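Local coordinates for protein ACDH-11, isoform b (Caenorhabditis elegans, PDB 4Y9J), which belongs to the acyl-CoA dehydrogenase family of flavoproteins and binds flavin-adenine dinucleotide in a tetrameric assembly, at residues B[183-188]-B[227-232]; B[272-277]-B[284-289]. All blocks are in the same frame, centred on the assembly; numbering follows the deposited sequence.

Contact 1. Residues B[183-188]-B[227-232]; sequences AWTSGQ and VDADVA. With FAD (flavin-adenine dinucleotide), chain E.
Asp230 grips Thr185, the residue just before strand 186-189, through both its backbone and its carboxylate. Thr185 N donates to the anti lone pair of Asp230 OD2 at 2.9 Å, while Asp230 N returns a bond to Thr185 O at 3.0 Å from above the carbonyl plane. A weak bond from Val231 N also ends on that oxygen. Two residues past Thr185, Gly187 N donates to Val231 O at 2.8 Å, in the carbonyl plane, and the parallel pairing of Ser186 with Val231 and Gly187 with Ala232 is set. Thr185 OG1 lies against Ala229 and meets two waters, one donating to Asp228 OD2, the other to Asp230 OD2. Asp230 CG stands anti to its carbonyl carbon (chi1 -51°), which lays the carboxylate over the Trp184 ring, the two planes 17° apart, and CB makes a CH-pi contact 3.5 Å from the five-membered ring centroid. At the six-membered ring, Trp184 CZ3 touches Val231 CG1 at 3.8 Å. Beyond the paired residues, Gln188 O accepts from N3 of the flavin at 2.8 Å. Helix 166-175 packs on Trp184, helix 143-158 on Thr185 and Ser186; strand 252-258 bonds to Ala232 through Leu257, and Ile259 just after it to Asp230, continuing the middle-domain sheet.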
loop_
_atom_site.group_PDB
_atom_site.type_symbol
_atom_site.label_atom_id
_atom_site.label_comp_id
_atom_site.label_asym_id
_atom_site.label_seq_id
_atom_site.Cartn_x
_atom_site.Cartn_y
_atom_site.Cartn_z
ATOM N N ALA B 183 -22.734 -8.826 -23.445
ATOM C CA ALA B 183 -21.523 -8.794 -24.256
ATOM C C ALA B 183 -20.390 -9.535 -23.619
ATOM O O ALA B 183 -20.181 -9.445 -22.434
ATOM C CB ALA B 183 -21.090 -7.366 -24.588
ATOM N N TRP B 184 -19.568 -10.149 -24.437
ATOM C CA TRP B 184 -18.355 -10.811 -23.992
ATOM C C TRP B 184 -17.095 -10.120 -24.534
ATOM O O TRP B 184 -17.136 -9.360 -25.534
ATOM C CB TRP B 184 -18.308 -12.259 -24.478
ATOM C CG TRP B 184 -19.106 -13.271 -23.708
ATOM C CD1 TRP B 184 -19.831 -13.062 -22.541
ATOM C CD2 TRP B 184 -19.236 -14.668 -23.991
ATOM N NE1 TRP B 184 -20.354 -14.209 -22.107
ATOM C CE2 TRP B 184 -20.044 -15.219 -22.981
ATOM C CE3 TRP B 184 -18.776 -15.493 -24.996
ATOM C CZ2 TRP B 184 -20.426 -16.567 -22.966
ATOM C CZ3 TRP B 184 -19.144 -16.852 -24.956
ATOM C CH2 TRP B 184 -19.944 -17.356 -23.959
ATOM N N THR B 185 -15.960 -10.472 -23.926
ATOM C CA THR B 185 -14.657 -10.113 -24.433
ATOM C C THR B 185 -13.806 -11.381 -24.509
ATOM O O THR B 185 -14.157 -12.393 -23.913
ATOM C CB THR B 185 -13.925 -9.075 -23.559
ATOM O OG1 THR B 185 -13.791 -9.541 -22.196
ATOM C CG2 THR B 185 -14.610 -7.752 -23.648
ATOM N N SER B 186 -12.727 -11.317 -25.294
ATOM C CA SER B 186 -11.822 -12.434 -25.463
ATOM C C SER B 186 -10.415 -12.079 -25.059
ATOM O O SER B 186 -9.994 -10.931 -25.209
ATOM C CB SER B 186 -11.798 -12.925 -26.897
ATOM O OG SER B 186 -10.953 -14.071 -27.116
ATOM N N GLY B 187 -9.667 -13.106 -24.669
ATOM C CA GLY B 187 -8.202 -13.016 -24.587
ATOM C C GLY B 187 -7.522 -13.848 -25.652
ATOM O O GLY B 187 -8.192 -14.433 -26.502
ATOM N N GLN B 188 -6.195 -13.823 -25.646
ATOM C CA GLN B 188 -5.360 -14.408 -26.692
ATOM C C GLN B 188 -4.138 -14.881 -25.896
ATOM O O GLN B 188 -3.381 -14.052 -25.393
ATOM C CB GLN B 188 -4.980 -13.290 -27.700
ATOM C CG GLN B 188 -3.867 -13.608 -28.768
ATOM C CD GLN B 188 -3.364 -12.367 -29.524
ATOM O OE1 GLN B 188 -3.718 -11.231 -29.202
ATOM N NE2 GLN B 188 -2.452 -12.580 -30.497
ATOM N N VAL B 227 -7.617 -11.172 -18.133
ATOM C CA VAL B 227 -8.154 -12.420 -17.562
ATOM C C VAL B 227 -9.561 -12.308 -16.920
ATOM O O VAL B 227 -10.109 -13.297 -16.494
ATOM C CB VAL B 227 -7.157 -13.075 -16.541
ATOM C CG1 VAL B 227 -6.045 -13.782 -17.243
ATOM C CG2 VAL B 227 -6.612 -12.102 -15.575
ATOM N N ASP B 228 -10.118 -11.109 -16.892
ATOM C CA ASP B 228 -11.518 -10.890 -16.644
ATOM C C ASP B 228 -12.413 -11.219 -17.929
ATOM O O ASP B 228 -13.651 -11.082 -17.842
ATOM C CB ASP B 228 -11.762 -9.447 -16.286
ATOM C CG ASP B 228 -11.318 -8.517 -17.379
ATOM O OD1 ASP B 228 -10.120 -8.523 -17.788
ATOM O OD2 ASP B 228 -12.144 -7.731 -17.861
ATOM N N ALA B 229 -11.793 -11.601 -19.042
ATOM C CA ALA B 229 -12.544 -11.896 -20.282
ATOM C C ALA B 229 -13.368 -13.194 -20.157
ATOM O O ALA B 229 -13.209 -13.954 -19.185
ATOM C CB ALA B 229 -11.595 -12.058 -21.408
ATOM N N ASP B 230 -14.253 -13.436 -21.120
ATOM C CA ASP B 230 -15.126 -14.589 -21.061
ATOM C C ASP B 230 -14.585 -15.808 -21.767
ATOM O O ASP B 230 -14.884 -16.940 -21.365
ATOM C CB ASP B 230 -16.492 -14.183 -21.607
ATOM C CG ASP B 230 -16.987 -12.926 -20.935
ATOM O OD1 ASP B 230 -17.509 -13.101 -19.826
ATOM O OD2 ASP B 230 -16.746 -11.776 -21.468
ATOM N N VAL B 231 -13.845 -15.590 -22.851
ATOM C CA VAL B 231 -13.244 -16.659 -23.650
ATOM C C VAL B 231 -11.824 -16.267 -24.021
ATOM O O VAL B 231 -11.403 -15.121 -23.869
ATOM C CB VAL B 231 -14.028 -16.954 -24.951
ATOM C CG1 VAL B 231 -15.406 -17.498 -24.653
ATOM C CG2 VAL B 231 -14.079 -15.723 -25.838
ATOM N N ALA B 232 -11.098 -17.238 -24.552
ATOM C CA ALA B 232 -9.772 -17.014 -25.050
ATOM C C ALA B 232 -9.453 -17.978 -26.163
ATOM O O ALA B 232 -9.929 -19.088 -26.190
ATOM C CB ALA B 232 -8.753 -17.151 -23.925
HETATM P PA FAD E . 11.596 -12.200 -27.043
HETATM O O1A FAD E . 11.210 -12.770 -28.408
HETATM O O2A FAD E . 12.310 -13.136 -26.054
HETATM O O5B FAD E . 12.676 -11.013 -27.232
HETATM C C5B FAD E . 12.340 -9.902 -28.055
HETATM C C4B FAD E . 13.619 -9.392 -28.659
HETATM O O4B FAD E . 14.150 -10.500 -29.419
HETATM C C3B FAD E . 13.439 -8.214 -29.561
HETATM O O3B FAD E . 14.704 -7.482 -29.777
HETATM C C2B FAD E . 13.197 -8.950 -30.865
HETATM O O2B FAD E . 13.427 -8.104 -32.004
HETATM C C1B FAD E . 14.246 -10.083 -30.764
HETATM N N9A FAD E . 13.975 -11.170 -31.723
HETATM C C8A FAD E . 13.040 -12.164 -31.596
HETATM N N7A FAD E . 13.043 -12.943 -32.716
HETATM C C5A FAD E . 14.025 -12.475 -33.547
HETATM C C6A FAD E . 14.552 -12.844 -34.864
HETATM N N6A FAD E . 14.047 -13.925 -35.522
HETATM N N1A FAD E . 15.555 -12.078 -35.362
HETATM C C2A FAD E . 16.031 -11.006 -34.716
HETATM N N3A FAD E . 15.609 -10.614 -33.515
HETATM C C4A FAD E . 14.624 -11.308 -32.898
HETATM N N1 FAD E . 1.190 -12.319 -25.029
HETATM C C2 FAD E . 0.050 -13.070 -25.115
HETATM O O2 FAD E . 0.095 -14.101 -25.838
HETATM N N3 FAD E . -1.084 -12.734 -24.601
HETATM C C4 FAD E . -1.304 -11.675 -23.858
HETATM O O4 FAD E . -2.390 -11.433 -23.381
HETATM C C4X FAD E . -0.098 -10.789 -23.681
HETATM N N5 FAD E . -0.220 -9.709 -22.789
HETATM C C5X FAD E . 0.990 -8.967 -22.686
HETATM C C6 FAD E . 0.891 -7.821 -21.842
HETATM C C7 FAD E . 2.052 -6.990 -21.702
HETATM C C7M FAD E . 1.870 -5.783 -20.839
HETATM C C8 FAD E . 3.283 -7.397 -22.348
HETATM C C8M FAD E . 4.542 -6.531 -22.175
HETATM C C9 FAD E . 3.390 -8.514 -23.168
HETATM C C9A FAD E . 2.239 -9.353 -23.336
HETATM N N10 FAD E . 2.336 -10.479 -24.105
HETATM C C10 FAD E . 1.149 -11.238 -24.255
HETATM C "C1'" FAD E . 3.568 -10.914 -24.657
HETATM C "C2'" FAD E . 4.129 -10.253 -25.922
HETATM O "O2'" FAD E . 3.465 -10.675 -27.097
HETATM C "C3'" FAD E . 5.613 -10.596 -26.017
HETATM O "O3'" FAD E . 6.203 -9.949 -24.917
HETATM C "C4'" FAD E . 6.202 -10.143 -27.340
HETATM O "O4'" FAD E . 5.598 -10.818 -28.445
HETATM C "C5'" FAD E . 7.724 -10.325 -27.352
HETATM O "O5'" FAD E . 8.058 -11.756 -27.129
HETATM P P FAD E . 9.012 -12.113 -25.815
HETATM O O1P FAD E . 8.463 -11.382 -24.656
HETATM O O2P FAD E . 9.183 -13.612 -25.791
HETATM O O3P FAD E . 10.437 -11.443 -26.259
HETATM O O HOH W 1 -11.808 -8.013 -20.736
HETATM O O HOH W 2 -16.108 -9.296 -20.644
#

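Contact 2. Residues B[272-277]-B[284-289]; sequences VRLKNK and PTAELL
A beta hairpin of the acyl-CoA dehydrogenase middle domain brings strands 269-274 and 285-298 together; their segments 272-274 and 285-289 run antiparallel, at 172°, with a salt-bridge network of Arg273, Lys275 and Glu287 across them. Glu287 OE2 takes both cations, from opposite faces of the carboxylate plane. Arg273 NH1 reaches it on the syn side at 2.8 Å but out of the carboxylate plane, while OE2 lies close to the guanidinium plane; the two planes stand 73° apart. Lys275 NZ comes from above at 2.7 Å. The lysine chain, bent at chi2 (-64°), runs past Thr285 CG2 before its amine reaches the glutamate. Tyr220 OH bonds to Glu287 OE1, and Arg273 NH2 forms a salt bridge with Asp429 of the second subunit, so the network spans a subunit interface. The backbone ladder beneath it comprises Val272 N to Glu287 O (2.8 Å), Glu287 N to Arg273 O (3.0 Å) and Lys275 N to Thr285 O (2.8 Å). Leu274 and Ala286 form a non-hydrogen-bonded pair on the other face of the sheet from Glu287, with CD2 of the leucine 3.9 Å from CB of the alanine. Nearer the turn, Lys277 bends at chi3 and its NZ donates to Thr285 OG1 at 2.7 Å. That amine also bonds to the carbonyls of Thr280 and Leu283 within the connecting loop; Lys277 and Thr285 both touch the flavin-adenine dinucleotide.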
loop_
_atom_site.group_PDB
_atom_site.type_symbol
_atom_site.label_atom_id
_atom_site.label_comp_id
_atom_site.label_asym_id
_atom_site.label_seq_id
_atom_site.Cartn_x
_atom_site.Cartn_y
_atom_site.Cartn_z
ATOM N N VAL B 272 -1.286 -17.643 -11.383
ATOM C CA VAL B 272 -0.099 -17.713 -10.547
ATOM C C VAL B 272 0.197 -16.373 -9.914
ATOM O O VAL B 272 0.523 -16.345 -8.725
ATOM C CB VAL B 272 1.122 -18.259 -11.350
ATOM C CG1 VAL B 272 2.375 -18.301 -10.474
ATOM C CG2 VAL B 272 0.826 -19.646 -11.873
ATOM N N ARG B 273 0.179 -15.292 -10.689
ATOM C CA ARG B 273 0.362 -13.931 -10.243
ATOM C C ARG B 273 -0.108 -12.941 -11.271
ATOM O O ARG B 273 -0.308 -13.314 -12.423
ATOM C CB ARG B 273 1.864 -13.651 -9.909
ATOM C CG ARG B 273 2.680 -13.749 -11.169
ATOM C CD ARG B 273 4.161 -13.910 -10.923
ATOM N NE ARG B 273 4.680 -12.688 -10.523
ATOM C CZ ARG B 273 5.425 -11.883 -11.280
ATOM N NH1 ARG B 273 5.754 -12.194 -12.479
ATOM N NH2 ARG B 273 5.881 -10.758 -10.756
ATOM N N LEU B 274 -0.326 -11.694 -10.869
ATOM C CA LEU B 274 -0.461 -10.623 -11.795
ATOM C C LEU B 274 0.921 -10.037 -12.092
ATOM O O LEU B 274 1.762 -9.962 -11.151
ATOM C CB LEU B 274 -1.393 -9.519 -11.344
ATOM C CG LEU B 274 -2.827 -9.985 -11.100
ATOM C CD1 LEU B 274 -3.658 -8.784 -10.617
ATOM C CD2 LEU B 274 -3.408 -10.696 -12.288
ATOM N N LYS B 275 1.153 -9.660 -13.347
ATOM C CA LYS B 275 2.383 -8.933 -13.674
ATOM C C LYS B 275 2.421 -7.558 -13.007
ATOM O O LYS B 275 1.404 -6.874 -12.779
ATOM C CB LYS B 275 2.530 -8.741 -15.183
ATOM C CG LYS B 275 2.557 -9.996 -16.029
ATOM C CD LYS B 275 3.780 -10.870 -15.706
ATOM C CE LYS B 275 3.814 -11.951 -16.738
ATOM N NZ LYS B 275 4.960 -12.855 -16.581
ATOM N N ASN B 276 3.641 -7.133 -12.665
ATOM C CA ASN B 276 3.929 -5.777 -12.204
ATOM C C ASN B 276 4.585 -4.969 -13.311
ATOM O O ASN B 276 5.756 -5.185 -13.624
ATOM C CB ASN B 276 4.836 -5.905 -10.963
ATOM C CG ASN B 276 5.260 -4.559 -10.400
ATOM O OD1 ASN B 276 4.848 -3.480 -10.821
ATOM N ND2 ASN B 276 6.185 -4.643 -9.451
ATOM N N LYS B 277 3.803 -4.105 -13.976
ATOM C CA LYS B 277 4.126 -3.638 -15.333
ATOM C C LYS B 277 4.486 -2.179 -15.328
ATOM O O LYS B 277 3.946 -1.386 -14.506
ATOM C CB LYS B 277 2.945 -3.844 -16.265
ATOM C CG LYS B 277 2.506 -5.307 -16.344
ATOM C CD LYS B 277 1.390 -5.566 -17.337
ATOM C CE LYS B 277 0.048 -5.250 -16.650
ATOM N NZ LYS B 277 -1.081 -5.265 -17.624
ATOM N N PRO B 284 -5.595 -6.229 -16.183
ATOM C CA PRO B 284 -5.038 -7.344 -15.420
ATOM C C PRO B 284 -4.308 -8.314 -16.333
ATOM O O PRO B 284 -4.933 -8.842 -17.258
ATOM C CB PRO B 284 -6.255 -8.011 -14.844
ATOM C CG PRO B 284 -7.397 -7.481 -15.624
ATOM C CD PRO B 284 -7.051 -6.205 -16.194
ATOM N N THR B 285 -3.033 -8.460 -16.163
ATOM C CA THR B 285 -2.258 -9.413 -16.967
ATOM C C THR B 285 -1.701 -10.427 -16.007
ATOM O O THR B 285 -0.972 -10.101 -15.066
ATOM C CB THR B 285 -1.140 -8.698 -17.778
ATOM O OG1 THR B 285 -1.686 -7.696 -18.655
ATOM C CG2 THR B 285 -0.265 -9.687 -18.525
ATOM N N ALA B 286 -2.010 -11.700 -16.239
ATOM C CA ALA B 286 -1.612 -12.782 -15.350
ATOM C C ALA B 286 -0.704 -13.773 -15.983
ATOM O O ALA B 286 -0.585 -13.872 -17.230
ATOM C CB ALA B 286 -2.894 -13.514 -14.877
ATOM N N GLU B 287 -0.077 -14.577 -15.153
ATOM C CA GLU B 287 0.474 -15.848 -15.574
ATOM C C GLU B 287 -0.541 -16.933 -15.209
ATOM O O GLU B 287 -1.040 -16.963 -14.072
ATOM C CB GLU B 287 1.783 -16.158 -14.866
ATOM C CG GLU B 287 2.836 -15.072 -15.090
ATOM C CD GLU B 287 4.088 -15.194 -14.244
ATOM O OE1 GLU B 287 4.360 -16.297 -13.670
ATOM O OE2 GLU B 287 4.786 -14.133 -14.193
ATOM N N LEU B 288 -0.779 -17.825 -16.132
ATOM C CA LEU B 288 -1.782 -18.905 -15.987
ATOM C C LEU B 288 -1.164 -20.252 -16.013
ATOM O O LEU B 288 -0.451 -20.619 -16.975
ATOM C CB LEU B 288 -2.893 -18.812 -17.060
ATOM C CG LEU B 288 -3.622 -17.471 -17.171
ATOM C CD1 LEU B 288 -4.609 -17.621 -18.330
ATOM C CD2 LEU B 288 -4.254 -17.026 -15.912
ATOM N N LEU B 289 -1.532 -21.072 -15.042
ATOM C CA LEU B 289 -1.185 -22.452 -15.051
ATOM C C LEU B 289 -2.421 -23.230 -15.428
ATOM O O LEU B 289 -3.414 -23.268 -14.658
ATOM C CB LEU B 289 -0.560 -22.884 -13.721
ATOM C CG LEU B 289 -0.273 -24.364 -13.504
ATOM C CD1 LEU B 289 0.673 -24.943 -14.540
ATOM C CD2 LEU B 289 0.334 -24.724 -12.139
HETATM O O HOH W 3 -1.460 -7.129 -14.104
#

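In the fold
Both contacts belong to one mixed sheet, their centres about 15 Å apart, and contact 1 closes along the chain before contact 2 opens. They meet through residues 227-228: Val227 CG1 lies 3.9 Å from Ala286 CB and 3.9 Å from Leu288 CD2, while Asp228 OD1 packs 3.6 Å from Pro284 CG. Each also reaches the flavin-adenine dinucleotide, contact 1 through Gln188 and contact 2 through Lys277, whose side chain is about 4 Å away at the nearest atoms, and Thr285. Ser225, just before 227-232, hydrogen-bonds to both the flavin-adenine dinucleotide and Thr285. Arg341 and Gln348 of the second subunit add further bonds to this cofactor.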